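Local atomic coordinates of glutathione transferase (Leptospira interrogans serovar Lai, PDB entry 3UBK), a protein that binds glutathione and probably catalyses its conjugation to electrophilic substrates. Residues E40-L43 / K44-M48; I99-Y102 / L103-A107; E124-S127 / T128-G132; K203-Q206 / I207-I211. All blocks are in the same frame, centred on the assembly; numbering follows the deposited sequence.

Overall arrangement
Contact 1 comes first along the chain, in the N-terminal thioredoxin-like domain, where short helix 40-43 runs into the turn before strand 53-56. The other three follow in order in the all-helical C-terminal domain: contact 2 within helix 86-111, contact 3 within helix 119-139 and contact 4 within helix 196-213. Contacts 2 and 3 touch, their centres about 10 Å apart, because L103 and P106 pack against T128, L129 and G132. Contact 4 stands apart, its centre about 23 Å from that of contact 2. Contacts 1, 2 and 3 all reach the second subunit, so the dimer joins the N-terminal domain of one chain to the helices of the other.

Contact 1. Residues E40-L43 / K44-M48; sequences EDFL and KISPM
The carbonyl oxygen F42 O is the hub of this turn, accepting hydrogen bonds from two successive backbone amides. S46 N lies in the carbonyl plane at 2.8 Å from F42 O, whereas I45 N, also 2.8 Å from F42 O, approaches from above that plane. Two residues earlier, E40 O receives a weak bond from K44 N. K44 meets E40 a second time through its side chain: K44 NZ forms a salt bridge with E40 OE2 at 3.0 Å, using the anti lone pair of that oxygen. Opposite charges four residues apart suit a helical turn, and the same carboxylate oxygen also pairs with R138 of the second subunit, so two cations probably help to keep it ionised. The segment belongs to the thioredoxin-like domain of glutathione transferases, where the chain leaves helix 40-43 and heads for strand 53-56 by way of K50 and I51, both seen to bind glutathione. On the buried side, S46 CB sits over one face of the F42 ring, 4.1 Å from the centroid, in a CH-pi contact. With its OG anti to the backbone N (chi1 -167°), S46 directs its hydroxyl to the carbonyl oxygen of K50, which satisfies it. I45 CD1 reaches F42 CD1 obliquely at 3.9 Å. P47 has no N-H to give to L43 O, but P47 CA makes a CA-H...O contact with that oxygen at 3.3 Å, and the proline packs on F62 and on A135 of the second subunit.

Contact 2. Residues I99-Y102 / L103-A107; sequences IETY and LDIPA
Helix 86-111, the long first helix of the all-helical glutathione transferase domain, widens into a pi-type turn at I99-Y102 and kinks at P106, whose nitrogen has no bond to the preceding turn. D104 N bonds to I99 O at 3.1 Å, and I105 N to E100 O at 3.2 Å, each reaching back five residues instead of four. Within the widened turn L103 CB lies 3.2 Å from I99 O, and L103 CD1 comes within 4.5 Å of I99 CG1; leucine and isoleucine suit this buried side, facing helices 119-139 and 153-169. P106 has no amide hydrogen to give, and its ring carbons lie against the carbonyls instead: CD 3.3 Å from T101 O and CG 3.4 Å from Y102 O. I105 lays CG1 alongside E100 O at 3.4 Å, a position set by CG1 standing anti to the carbonyl carbon (chi1 -73°). The polar ends are met by other parts of the fold and by the second subunit. E100 OE2 meets K17 and H161, D104 OD1 meets the hydroxyl of Y111, and the hydroxyl of Y102 bonds to E63 of the second subunit. Since E100 lies close to S64, a glutathione-binding residue, the widened turn sits beside the binding site. Its two five-residue bonds satisfy the carbonyl oxygens of I99 and E100 through the bulge, while carbon atoms of proline lie against the carbonyls of T101 and Y102.

Contact 3. Residues E124-S127 / T128-G132; sequences EVHS and TLVKG
Three donors converge on E124 O. T128 N lies nearly along the C=O axis, 3.0 Å from E124 O, in the regular helical bond; T128 OG1 comes from above the carbonyl plane at 3.2 Å from the same oxygen, and S127 OG approaches it at 2.9 Å. Each hydroxyl folds back onto its own helix: S127 OG takes the crowded position between the backbone N and the carbonyl carbon (chi1 57°), while OG1 of T128 stands beside the backbone N (chi1 -64°). Serine and threonine suit this stretch of helix 119-139 because such folding lets a hydroxyl bond to a backbone carbonyl. V125 and L129, both buried, form an apolar side. V125 CG1 and L129 CD1 lie side by side, pointing the same way, at 3.8 Å, and L129 continues onto P106 of helix 86-111. H126 and V130 make a separate, more polar part. V130 CG2 meets H126 CE1 obliquely at 3.6 Å; the imidazole is held by its NE2 bond to the backbone oxygen of N176, and its ring meets that of Y173. Sharing one carbonyl among three donors ties the side chains of S127 and T128 to the backbone, while hydrocarbon side chains on another side of the helix meet its neighbours.

Contact 4. Residues K203-Q206 / I207-I211; sequences KDKQ and ILKKI
The closest side-chain packing here is between I207 and K203, although both are at the surface: I207 CG1 lies 3.3 Å from K203 O and 3.8 Å from K203 CD. The two side chains cross at about a right angle, K203 bending at chi2 and chi3 to lay its methylene groups against the isoleucine. That bend also brings K203 NZ round to Q206 OE1, at 2.8 Å, giving the ammonium a partner at the surface; lysine suits a place that asks for both a greasy shaft and a charged end. Beneath them the helix is regular, with I207 N bonding to K203 O at 2.9 Å and K210 N to Q206 O at 3.0 Å, the latter almost straight at 174°. K209 CG rests just as closely on K205 O, at 3.1 Å, yet K205 NZ and K209 NZ keep 6.2 Å apart, and the salt bridge of K205 with E202 probably eases the like charges. Toward solvent the packing is looser: the exposed side chains of K210 and Q206 approach only to 4.5 Å, between K210 CE and Q206 CG. On the inner side of helix 196-213, K205 packs against helix 153-169, D204 makes a salt bridge with K19 of helix 13-25, and L208 touches A9 and I11 in the loop after strand 4-7.

Contact 1. Residues E40-L43 / K44-M48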
ATOM      1  N   GLU A  40     -22.993   4.309   9.349  1.00 74.96           N
ATOM      2  CA  GLU A  40     -22.403   5.625   9.581  1.00 74.72           C
ATOM      3  C   GLU A  40     -21.609   5.660  10.891  1.00 75.36           C
ATOM      4  O   GLU A  40     -20.674   6.453  11.047  1.00 75.92           O
ATOM      5  CB  GLU A  40     -23.486   6.709   9.572  1.00 72.30           C
ATOM      6  CG  GLU A  40     -22.952   8.123   9.755  1.00 72.47           C
ATOM      7  CD  GLU A  40     -21.878   8.494   8.732  1.00 74.42           C
ATOM      8  OE1 GLU A  40     -21.854   7.896   7.632  1.00 66.68           O
ATOM      9  OE2 GLU A  40     -21.059   9.389   9.030  1.00 59.82           O
ATOM     10  N   ASP A  41     -21.985   4.789  11.822  1.00 73.38           N
ATOM     11  CA  ASP A  41     -21.316   4.694  13.113  1.00 74.34           C
ATOM     12  C   ASP A  41     -19.887   4.171  12.928  1.00 70.81           C
ATOM     13  O   ASP A  41     -18.930   4.695  13.508  1.00 67.82           O
ATOM     14  CB  ASP A  41     -22.112   3.766  14.034  1.00 78.07           C
ATOM     15  CG  ASP A  41     -21.796   3.979  15.498  1.00 87.13           C
ATOM     16  OD1 ASP A  41     -22.662   3.666  16.341  1.00 97.95           O
ATOM     17  OD2 ASP A  41     -20.687   4.463  15.807  1.00 95.46           O
ATOM     18  N   PHE A  42     -19.758   3.140  12.102  1.00 65.87           N
ATOM     19  CA  PHE A  42     -18.465   2.534  11.810  1.00 63.12           C
ATOM     20  C   PHE A  42     -17.625   3.430  10.890  1.00 60.91           C
ATOM     21  O   PHE A  42     -16.428   3.620  11.125  1.00 56.46           O
ATOM     22  CB  PHE A  42     -18.668   1.156  11.184  1.00 61.54           C
ATOM     23  CG  PHE A  42     -17.423   0.315  11.142  1.00 66.05           C
ATOM     24  CD1 PHE A  42     -16.751  -0.009  12.306  1.00 65.98           C
ATOM     25  CD2 PHE A  42     -16.935  -0.166   9.938  1.00 62.08           C
ATOM     26  CE1 PHE A  42     -15.607  -0.785  12.266  1.00 55.77           C
ATOM     27  CE2 PHE A  42     -15.793  -0.952   9.894  1.00 58.92           C
ATOM     28  CZ  PHE A  42     -15.129  -1.256  11.059  1.00 52.18           C
ATOM     29  N   LEU A  43     -18.256   3.991   9.861  1.00 52.60           N
ATOM     30  CA  LEU A  43     -17.548   4.838   8.899  1.00 55.03           C
ATOM     31  C   LEU A  43     -16.849   6.010   9.579  1.00 56.42           C
ATOM     32  O   LEU A  43     -15.867   6.551   9.060  1.00 52.89           O
ATOM     33  CB  LEU A  43     -18.496   5.358   7.815  1.00 55.09           C
ATOM     34  CG  LEU A  43     -19.052   4.305   6.860  1.00 58.30           C
ATOM     35  CD1 LEU A  43     -19.785   4.969   5.691  1.00 57.45           C
ATOM     36  CD2 LEU A  43     -17.927   3.412   6.366  1.00 54.81           C
ATOM     37  N   LYS A  44     -17.358   6.402  10.742  1.00 57.94           N
ATOM     38  CA  LYS A  44     -16.749   7.487  11.497  1.00 60.65           C
ATOM     39  C   LYS A  44     -15.354   7.119  12.014  1.00 58.03           C
ATOM     40  O   LYS A  44     -14.513   8.001  12.207  1.00 56.03           O
ATOM     41  CB  LYS A  44     -17.658   7.923  12.653  1.00 63.70           C
ATOM     42  CG  LYS A  44     -18.868   8.743  12.214  1.00 70.17           C
ATOM     43  CD  LYS A  44     -19.500   9.482  13.389  1.00 81.23           C
ATOM     44  CE  LYS A  44     -20.299  10.691  12.920  1.00 84.21           C
ATOM     45  NZ  LYS A  44     -21.275  10.334  11.851  1.00 80.21           N
ATOM     46  N   ILE A  45     -15.111   5.826  12.236  1.00 55.18           N
ATOM     47  CA  ILE A  45     -13.801   5.367  12.712  1.00 53.54           C
ATOM     48  C   ILE A  45     -13.026   4.633  11.621  1.00 53.12           C
ATOM     49  O   ILE A  45     -11.799   4.506  11.696  1.00 53.24           O
ATOM     50  CB  ILE A  45     -13.913   4.466  13.968  1.00 52.76           C
ATOM     51  CG1 ILE A  45     -14.483   3.094  13.608  1.00 55.93           C
ATOM     52  CG2 ILE A  45     -14.751   5.153  15.039  1.00 58.62           C
ATOM     53  CD1 ILE A  45     -14.475   2.092  14.751  1.00 56.16           C
ATOM     54  N   SER A  46     -13.751   4.176  10.604  1.00 48.40           N
ATOM     55  CA  SER A  46     -13.177   3.429   9.493  1.00 43.91           C
ATOM     56  C   SER A  46     -13.883   3.813   8.200  1.00 48.30           C
ATOM     57  O   SER A  46     -14.784   3.108   7.737  1.00 44.07           O
ATOM     58  CB  SER A  46     -13.310   1.930   9.726  1.00 39.18           C
ATOM     59  OG  SER A  46     -12.502   1.221   8.815  1.00 41.01           O
ATOM     60  N   PRO A  47     -13.457   4.938   7.611  1.00 50.64           N
ATOM     61  CA  PRO A  47     -14.049   5.598   6.445  1.00 51.09           C
ATOM     62  C   PRO A  47     -14.475   4.674   5.297  1.00 53.25           C
ATOM     63  O   PRO A  47     -15.500   4.934   4.669  1.00 50.71           O
ATOM     64  CB  PRO A  47     -12.937   6.550   5.996  1.00 52.43           C
ATOM     65  CG  PRO A  47     -12.280   6.940   7.282  1.00 54.22           C
ATOM     66  CD  PRO A  47     -12.289   5.677   8.125  1.00 47.70           C
ATOM     67  N   MET A  48     -13.702   3.623   5.018  1.00 52.48           N
ATOM     68  CA  MET A  48     -14.029   2.688   3.929  1.00 51.79           C
ATOM     69  C   MET A  48     -14.852   1.494   4.398  1.00 51.46           C
ATOM     70  O   MET A  48     -15.226   0.636   3.592  1.00 51.14           O
ATOM     71  CB  MET A  48     -12.751   2.163   3.250  1.00 54.28           C
ATOM     72  CG  MET A  48     -11.985   3.198   2.432  1.00 57.59           C
ATOM     73  SD  MET A  48     -12.978   3.844   1.064  1.00 60.46           S
ATOM     74  CE  MET A  48     -13.305   2.330   0.157  1.00 47.12           C
TER

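Contact 2. Residues I99-Y102 / L103-A107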
ATOM      1  N   ILE A  99       3.639  -8.793  -1.885  1.00 35.70           N
ATOM      2  CA  ILE A  99       2.704  -9.784  -1.362  1.00 34.76           C
ATOM      3  C   ILE A  99       1.271  -9.282  -1.330  1.00 33.86           C
ATOM      4  O   ILE A  99       0.347  -9.993  -1.733  1.00 43.22           O
ATOM      5  CB  ILE A  99       3.098 -10.292   0.042  1.00 36.36           C
ATOM      6  CG1 ILE A  99       4.374 -11.122  -0.053  1.00 34.33           C
ATOM      7  CG2 ILE A  99       1.937 -11.093   0.642  1.00 33.35           C
ATOM      8  CD1 ILE A  99       5.072 -11.364   1.277  1.00 36.51           C
ATOM      9  N   GLU A 100       1.064  -8.054  -0.874  1.00 37.84           N
ATOM     10  CA  GLU A 100      -0.297  -7.543  -0.746  1.00 40.51           C
ATOM     11  C   GLU A 100      -0.918  -7.083  -2.057  1.00 42.45           C
ATOM     12  O   GLU A 100      -2.077  -7.397  -2.351  1.00 46.77           O
ATOM     13  CB  GLU A 100      -0.354  -6.381   0.253  1.00 41.13           C
ATOM     14  CG  GLU A 100      -0.342  -6.817   1.678  1.00 50.82           C
ATOM     15  CD  GLU A 100      -0.626  -5.683   2.620  1.00 41.46           C
ATOM     16  OE1 GLU A 100      -0.698  -4.519   2.176  1.00 48.62           O
ATOM     17  OE2 GLU A 100      -0.774  -5.955   3.816  1.00 41.64           O
ATOM     18  N   THR A 101      -0.158  -6.315  -2.830  1.00 40.90           N
ATOM     19  CA  THR A 101      -0.714  -5.644  -4.006  1.00 41.65           C
ATOM     20  C   THR A 101      -0.714  -6.511  -5.253  1.00 43.50           C
ATOM     21  O   THR A 101      -1.652  -6.465  -6.042  1.00 45.07           O
ATOM     22  CB  THR A 101       0.008  -4.307  -4.291  1.00 43.34           C
ATOM     23  OG1 THR A 101      -0.038  -3.498  -3.111  1.00 49.73           O
ATOM     24  CG2 THR A 101      -0.682  -3.548  -5.424  1.00 44.04           C
ATOM     25  N   TYR A 102       0.316  -7.308  -5.434  1.00 42.83           N
ATOM     26  CA  TYR A 102       0.456  -8.088  -6.631  1.00 43.62           C
ATOM     27  C   TYR A 102       0.134  -9.561  -6.449  1.00 47.22           C
ATOM     28  O   TYR A 102       0.078 -10.288  -7.400  1.00 46.88           O
ATOM     29  CB  TYR A 102       1.858  -7.925  -7.189  1.00 43.04           C
ATOM     30  CG  TYR A 102       2.306  -6.503  -7.279  1.00 42.07           C
ATOM     31  CD1 TYR A 102       1.527  -5.555  -7.858  1.00 47.51           C
ATOM     32  CD2 TYR A 102       3.514  -6.121  -6.790  1.00 42.74           C
ATOM     33  CE1 TYR A 102       1.937  -4.277  -7.939  1.00 51.08           C
ATOM     34  CE2 TYR A 102       3.927  -4.861  -6.867  1.00 40.18           C
ATOM     35  CZ  TYR A 102       3.138  -3.934  -7.426  1.00 50.28           C
ATOM     36  OH  TYR A 102       3.572  -2.657  -7.488  1.00 54.86           O
ATOM     37  N   LEU A 103      -0.063  -9.999  -5.222  1.00 41.95           N
ATOM     38  CA  LEU A 103      -0.460 -11.384  -4.977  1.00 44.15           C
ATOM     39  C   LEU A 103      -1.863 -11.504  -4.405  1.00 47.89           C
ATOM     40  O   LEU A 103      -2.683 -12.259  -4.928  1.00 51.89           O
ATOM     41  CB  LEU A 103       0.544 -12.111  -4.088  1.00 42.97           C
ATOM     42  CG  LEU A 103       1.918 -12.385  -4.698  1.00 43.39           C
ATOM     43  CD1 LEU A 103       2.766 -13.152  -3.712  1.00 44.89           C
ATOM     44  CD2 LEU A 103       1.798 -13.154  -6.020  1.00 46.68           C
ATOM     45  N   ASP A 104      -2.151 -10.755  -3.343  1.00 49.30           N
ATOM     46  CA  ASP A 104      -3.436 -10.902  -2.661  1.00 48.89           C
ATOM     47  C   ASP A 104      -4.605 -10.199  -3.335  1.00 49.85           C
ATOM     48  O   ASP A 104      -5.722 -10.724  -3.355  1.00 44.22           O
ATOM     49  CB  ASP A 104      -3.365 -10.440  -1.206  1.00 49.86           C
ATOM     50  CG  ASP A 104      -4.606 -10.817  -0.432  1.00 40.23           C
ATOM     51  OD1 ASP A 104      -4.862 -12.032  -0.296  1.00 50.33           O
ATOM     52  OD2 ASP A 104      -5.328  -9.908   0.021  1.00 45.96           O
ATOM     53  N   ILE A 105      -4.370  -8.997  -3.848  1.00 48.44           N
ATOM     54  CA  ILE A 105      -5.452  -8.264  -4.486  1.00 52.66           C
ATOM     55  C   ILE A 105      -5.977  -9.044  -5.694  1.00 51.15           C
ATOM     56  O   ILE A 105      -7.186  -9.226  -5.849  1.00 55.40           O
ATOM     57  CB  ILE A 105      -5.030  -6.839  -4.873  1.00 52.61           C
ATOM     58  CG1 ILE A 105      -4.928  -5.973  -3.612  1.00 48.32           C
ATOM     59  CG2 ILE A 105      -6.043  -6.222  -5.839  1.00 51.78           C
ATOM     60  CD1 ILE A 105      -4.669  -4.507  -3.902  1.00 51.47           C
ATOM     61  N   PRO A 106      -5.063  -9.507  -6.555  1.00 51.72           N
ATOM     62  CA  PRO A 106      -5.444 -10.372  -7.668  1.00 56.26           C
ATOM     63  C   PRO A 106      -6.185 -11.620  -7.184  1.00 60.22           C
ATOM     64  O   PRO A 106      -7.290 -11.903  -7.655  1.00 61.44           O
ATOM     65  CB  PRO A 106      -4.096 -10.757  -8.291  1.00 54.26           C
ATOM     66  CG  PRO A 106      -3.200  -9.597  -7.983  1.00 54.81           C
ATOM     67  CD  PRO A 106      -3.657  -9.065  -6.639  1.00 49.69           C
ATOM     68  N   ALA A 107      -5.581 -12.349  -6.248  1.00 60.95           N
ATOM     69  CA  ALA A 107      -6.184 -13.562  -5.689  1.00 60.32           C
ATOM     70  C   ALA A 107      -7.595 -13.355  -5.136  1.00 61.21           C
ATOM     71  O   ALA A 107      -8.410 -14.279  -5.153  1.00 62.67           O
ATOM     72  CB  ALA A 107      -5.277 -14.174  -4.621  1.00 57.62           C
TER

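Contact 3. Residues E124-S127 / T128-G132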
ATOM      1  N   GLU A 124      -6.434 -15.713 -16.172  1.00 74.02           N
ATOM      2  CA  GLU A 124      -5.846 -14.386 -16.055  1.00 76.53           C
ATOM      3  C   GLU A 124      -5.157 -14.308 -14.701  1.00 74.39           C
ATOM      4  O   GLU A 124      -3.950 -14.076 -14.613  1.00 75.09           O
ATOM      5  CB  GLU A 124      -6.916 -13.298 -16.138  1.00 76.58           C
ATOM      6  CG  GLU A 124      -7.741 -13.300 -17.410  1.00 88.92           C
ATOM      7  CD  GLU A 124      -8.865 -12.272 -17.372  1.00 99.24           C
ATOM      8  OE1 GLU A 124      -8.807 -11.356 -16.521  1.00100.42           O
ATOM      9  OE2 GLU A 124      -9.803 -12.383 -18.191  1.00 97.91           O
ATOM     10  N   VAL A 125      -5.942 -14.514 -13.647  1.00 70.78           N
ATOM     11  CA  VAL A 125      -5.424 -14.496 -12.289  1.00 69.47           C
ATOM     12  C   VAL A 125      -4.238 -15.436 -12.135  1.00 67.60           C
ATOM     13  O   VAL A 125      -3.279 -15.113 -11.438  1.00 69.25           O
ATOM     14  CB  VAL A 125      -6.508 -14.855 -11.252  1.00 71.05           C
ATOM     15  CG1 VAL A 125      -5.884 -15.028  -9.879  1.00 73.09           C
ATOM     16  CG2 VAL A 125      -7.591 -13.781 -11.214  1.00 70.81           C
ATOM     17  N   HIS A 126      -4.278 -16.589 -12.799  1.00 64.87           N
ATOM     18  CA  HIS A 126      -3.185 -17.547 -12.643  1.00 61.38           C
ATOM     19  C   HIS A 126      -1.853 -17.021 -13.164  1.00 62.62           C
ATOM     20  O   HIS A 126      -0.810 -17.205 -12.529  1.00 64.05           O
ATOM     21  CB  HIS A 126      -3.492 -18.914 -13.274  1.00 60.95           C
ATOM     22  CG  HIS A 126      -2.451 -19.948 -12.968  1.00 46.25           C
ATOM     23  ND1 HIS A 126      -1.313 -20.109 -13.729  1.00 50.18           N
ATOM     24  CD2 HIS A 126      -2.349 -20.838 -11.950  1.00 58.02           C
ATOM     25  CE1 HIS A 126      -0.566 -21.065 -13.208  1.00 57.50           C
ATOM     26  NE2 HIS A 126      -1.171 -21.523 -12.126  1.00 57.22           N
ATOM     27  N   SER A 127      -1.873 -16.383 -14.330  1.00 59.68           N
ATOM     28  CA  SER A 127      -0.629 -15.878 -14.901  1.00 58.24           C
ATOM     29  C   SER A 127      -0.137 -14.671 -14.107  1.00 53.50           C
ATOM     30  O   SER A 127       1.064 -14.482 -13.931  1.00 54.12           O
ATOM     31  CB  SER A 127      -0.809 -15.508 -16.377  1.00 59.24           C
ATOM     32  OG  SER A 127      -1.838 -14.548 -16.535  1.00 65.25           O
ATOM     33  N   THR A 128      -1.072 -13.853 -13.641  1.00 50.83           N
ATOM     34  CA  THR A 128      -0.731 -12.702 -12.809  1.00 55.89           C
ATOM     35  C   THR A 128      -0.009 -13.144 -11.533  1.00 53.55           C
ATOM     36  O   THR A 128       1.008 -12.563 -11.158  1.00 55.87           O
ATOM     37  CB  THR A 128      -1.980 -11.882 -12.451  1.00 55.24           C
ATOM     38  OG1 THR A 128      -2.541 -11.332 -13.646  1.00 61.67           O
ATOM     39  CG2 THR A 128      -1.628 -10.736 -11.510  1.00 58.65           C
ATOM     40  N   LEU A 129      -0.529 -14.187 -10.886  1.00 53.82           N
ATOM     41  CA  LEU A 129       0.056 -14.707  -9.649  1.00 51.77           C
ATOM     42  C   LEU A 129       1.439 -15.290  -9.887  1.00 52.27           C
ATOM     43  O   LEU A 129       2.355 -15.070  -9.098  1.00 51.86           O
ATOM     44  CB  LEU A 129      -0.852 -15.767  -9.018  1.00 49.93           C
ATOM     45  CG  LEU A 129      -2.228 -15.287  -8.558  1.00 49.52           C
ATOM     46  CD1 LEU A 129      -2.977 -16.420  -7.882  1.00 51.11           C
ATOM     47  CD2 LEU A 129      -2.104 -14.097  -7.619  1.00 55.57           C
ATOM     48  N   VAL A 130       1.587 -16.037 -10.978  1.00 53.32           N
ATOM     49  CA  VAL A 130       2.882 -16.605 -11.340  1.00 48.99           C
ATOM     50  C   VAL A 130       3.893 -15.485 -11.584  1.00 48.29           C
ATOM     51  O   VAL A 130       5.070 -15.596 -11.231  1.00 49.83           O
ATOM     52  CB  VAL A 130       2.783 -17.511 -12.606  1.00 52.77           C
ATOM     53  CG1 VAL A 130       4.160 -17.810 -13.153  1.00 42.61           C
ATOM     54  CG2 VAL A 130       2.048 -18.812 -12.279  1.00 53.38           C
ATOM     55  N   LYS A 131       3.433 -14.405 -12.202  1.00 47.40           N
ATOM     56  CA  LYS A 131       4.280 -13.235 -12.380  1.00 44.88           C
ATOM     57  C   LYS A 131       4.699 -12.636 -11.016  1.00 41.90           C
ATOM     58  O   LYS A 131       5.873 -12.341 -10.792  1.00 38.54           O
ATOM     59  CB  LYS A 131       3.547 -12.193 -13.217  1.00 42.73           C
ATOM     60  CG  LYS A 131       4.347 -10.950 -13.535  1.00 42.12           C
ATOM     61  CD  LYS A 131       3.481  -9.961 -14.315  1.00 55.56           C
ATOM     62  CE  LYS A 131       4.216  -8.666 -14.613  1.00 52.37           C
ATOM     63  NZ  LYS A 131       3.259  -7.637 -15.114  1.00 58.41           N
ATOM     64  N   GLY A 132       3.734 -12.464 -10.120  1.00 41.87           N
ATOM     65  CA  GLY A 132       4.016 -11.907  -8.789  1.00 46.32           C
ATOM     66  C   GLY A 132       4.992 -12.760  -7.997  1.00 45.71           C
ATOM     67  O   GLY A 132       5.879 -12.242  -7.311  1.00 41.15           O
TER

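Contact 4. Residues K203-Q206 / I207-I211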
ATOM      1  N   LYS A 203      -4.425 -20.496  15.116  1.00 39.56           N
ATOM      2  CA  LYS A 203      -5.405 -21.090  16.009  1.00 39.99           C
ATOM      3  C   LYS A 203      -6.694 -20.265  16.119  1.00 38.94           C
ATOM      4  O   LYS A 203      -7.797 -20.811  16.005  1.00 36.85           O
ATOM      5  CB  LYS A 203      -4.790 -21.323  17.387  1.00 39.72           C
ATOM      6  CG  LYS A 203      -5.804 -21.682  18.468  1.00 46.09           C
ATOM      7  CD  LYS A 203      -6.586 -22.930  18.105  1.00 49.36           C
ATOM      8  CE  LYS A 203      -5.682 -24.054  17.648  1.00 45.14           C
ATOM      9  NZ  LYS A 203      -6.458 -25.309  17.424  1.00 52.77           N
ATOM     10  N   ASP A 204      -6.569 -18.955  16.354  1.00 34.29           N
ATOM     11  CA  ASP A 204      -7.754 -18.095  16.435  1.00 31.54           C
ATOM     12  C   ASP A 204      -8.552 -18.122  15.121  1.00 36.30           C
ATOM     13  O   ASP A 204      -9.786 -18.061  15.125  1.00 33.87           O
ATOM     14  CB  ASP A 204      -7.375 -16.659  16.783  1.00 32.59           C
ATOM     15  CG  ASP A 204      -7.082 -16.470  18.271  1.00 40.98           C
ATOM     16  OD1 ASP A 204      -7.464 -17.338  19.085  1.00 39.91           O
ATOM     17  OD2 ASP A 204      -6.470 -15.444  18.629  1.00 42.62           O
ATOM     18  N   LYS A 205      -7.836 -18.210  14.008  1.00 34.55           N
ATOM     19  CA  LYS A 205      -8.459 -18.262  12.691  1.00 39.52           C
ATOM     20  C   LYS A 205      -9.254 -19.559  12.582  1.00 39.12           C
ATOM     21  O   LYS A 205     -10.405 -19.560  12.157  1.00 41.31           O
ATOM     22  CB  LYS A 205      -7.391 -18.201  11.592  1.00 36.99           C
ATOM     23  CG  LYS A 205      -7.957 -18.248  10.165  1.00 41.90           C
ATOM     24  CD  LYS A 205      -6.967 -17.725   9.105  1.00 45.07           C
ATOM     25  CE  LYS A 205      -5.685 -18.553   9.037  1.00 61.32           C
ATOM     26  NZ  LYS A 205      -4.679 -18.026   8.035  1.00 51.89           N
ATOM     27  N   GLN A 206      -8.627 -20.654  12.998  1.00 39.03           N
ATOM     28  CA  GLN A 206      -9.248 -21.974  12.964  1.00 41.22           C
ATOM     29  C   GLN A 206     -10.492 -22.077  13.843  1.00 43.23           C
ATOM     30  O   GLN A 206     -11.519 -22.618  13.421  1.00 42.52           O
ATOM     31  CB  GLN A 206      -8.239 -23.036  13.374  1.00 42.13           C
ATOM     32  CG  GLN A 206      -8.611 -24.435  12.924  1.00 52.18           C
ATOM     33  CD  GLN A 206      -8.045 -25.484  13.836  1.00 53.55           C
ATOM     34  OE1 GLN A 206      -8.010 -25.299  15.050  1.00 51.35           O
ATOM     35  NE2 GLN A 206      -7.584 -26.591  13.264  1.00 64.34           N
ATOM     36  N   ILE A 207     -10.403 -21.558  15.065  1.00 37.39           N
ATOM     37  CA  ILE A 207     -11.523 -21.590  15.990  1.00 35.30           C
ATOM     38  C   ILE A 207     -12.760 -20.929  15.389  1.00 40.83           C
ATOM     39  O   ILE A 207     -13.869 -21.469  15.465  1.00 39.83           O
ATOM     40  CB  ILE A 207     -11.168 -20.862  17.313  1.00 35.97           C
ATOM     41  CG1 ILE A 207     -10.166 -21.673  18.143  1.00 42.99           C
ATOM     42  CG2 ILE A 207     -12.406 -20.562  18.120  1.00 30.49           C
ATOM     43  CD1 ILE A 207      -9.538 -20.846  19.271  1.00 35.19           C
ATOM     44  N   LEU A 208     -12.585 -19.742  14.809  1.00 35.89           N
ATOM     45  CA  LEU A 208     -13.736 -19.008  14.274  1.00 37.38           C
ATOM     46  C   LEU A 208     -14.296 -19.655  13.005  1.00 35.67           C
ATOM     47  O   LEU A 208     -15.520 -19.685  12.799  1.00 38.94           O
ATOM     48  CB  LEU A 208     -13.389 -17.540  14.002  1.00 38.40           C
ATOM     49  CG  LEU A 208     -14.554 -16.679  13.472  1.00 37.01           C
ATOM     50  CD1 LEU A 208     -15.700 -16.606  14.472  1.00 38.15           C
ATOM     51  CD2 LEU A 208     -14.075 -15.262  13.147  1.00 38.82           C
ATOM     52  N   LYS A 209     -13.402 -20.152  12.160  1.00 37.36           N
ATOM     53  CA  LYS A 209     -13.803 -20.831  10.925  1.00 47.91           C
ATOM     54  C   LYS A 209     -14.718 -22.002  11.258  1.00 47.83           C
ATOM     55  O   LYS A 209     -15.816 -22.114  10.716  1.00 45.09           O
ATOM     56  CB  LYS A 209     -12.581 -21.329  10.144  1.00 45.74           C
ATOM     57  CG  LYS A 209     -11.757 -20.233   9.476  1.00 58.71           C
ATOM     58  CD  LYS A 209     -12.142 -20.038   8.024  1.00 77.17           C
ATOM     59  CE  LYS A 209     -11.539 -21.120   7.138  1.00 80.91           C
ATOM     60  NZ  LYS A 209     -10.055 -21.012   7.059  1.00 70.53           N
ATOM     61  N   LYS A 210     -14.269 -22.861  12.171  1.00 42.93           N
ATOM     62  CA  LYS A 210     -15.057 -24.025  12.576  1.00 43.30           C
ATOM     63  C   LYS A 210     -16.442 -23.610  13.037  1.00 42.57           C
ATOM     64  O   LYS A 210     -17.437 -24.249  12.700  1.00 45.73           O
ATOM     65  CB  LYS A 210     -14.350 -24.807  13.688  1.00 41.45           C
ATOM     66  CG  LYS A 210     -13.046 -25.447  13.273  1.00 45.20           C
ATOM     67  CD  LYS A 210     -13.271 -26.547  12.249  1.00 59.11           C
ATOM     68  CE  LYS A 210     -11.955 -27.215  11.882  1.00 59.88           C
ATOM     69  NZ  LYS A 210     -12.137 -28.287  10.865  1.00 65.75           N
ATOM     70  N   ILE A 211     -16.507 -22.530  13.803  1.00 37.77           N
ATOM     71  CA  ILE A 211     -17.766 -22.027  14.315  1.00 40.49           C
ATOM     72  C   ILE A 211     -18.660 -21.436  13.215  1.00 49.19           C
ATOM     73  O   ILE A 211     -19.882 -21.644  13.206  1.00 48.37           O
ATOM     74  CB  ILE A 211     -17.522 -20.941  15.349  1.00 37.80           C
ATOM     75  CG1 ILE A 211     -16.950 -21.549  16.628  1.00 39.06           C
ATOM     76  CG2 ILE A 211     -18.817 -20.186  15.654  1.00 42.09           C
ATOM     77  CD1 ILE A 211     -16.596 -20.505  17.633  1.00 35.25           C
TER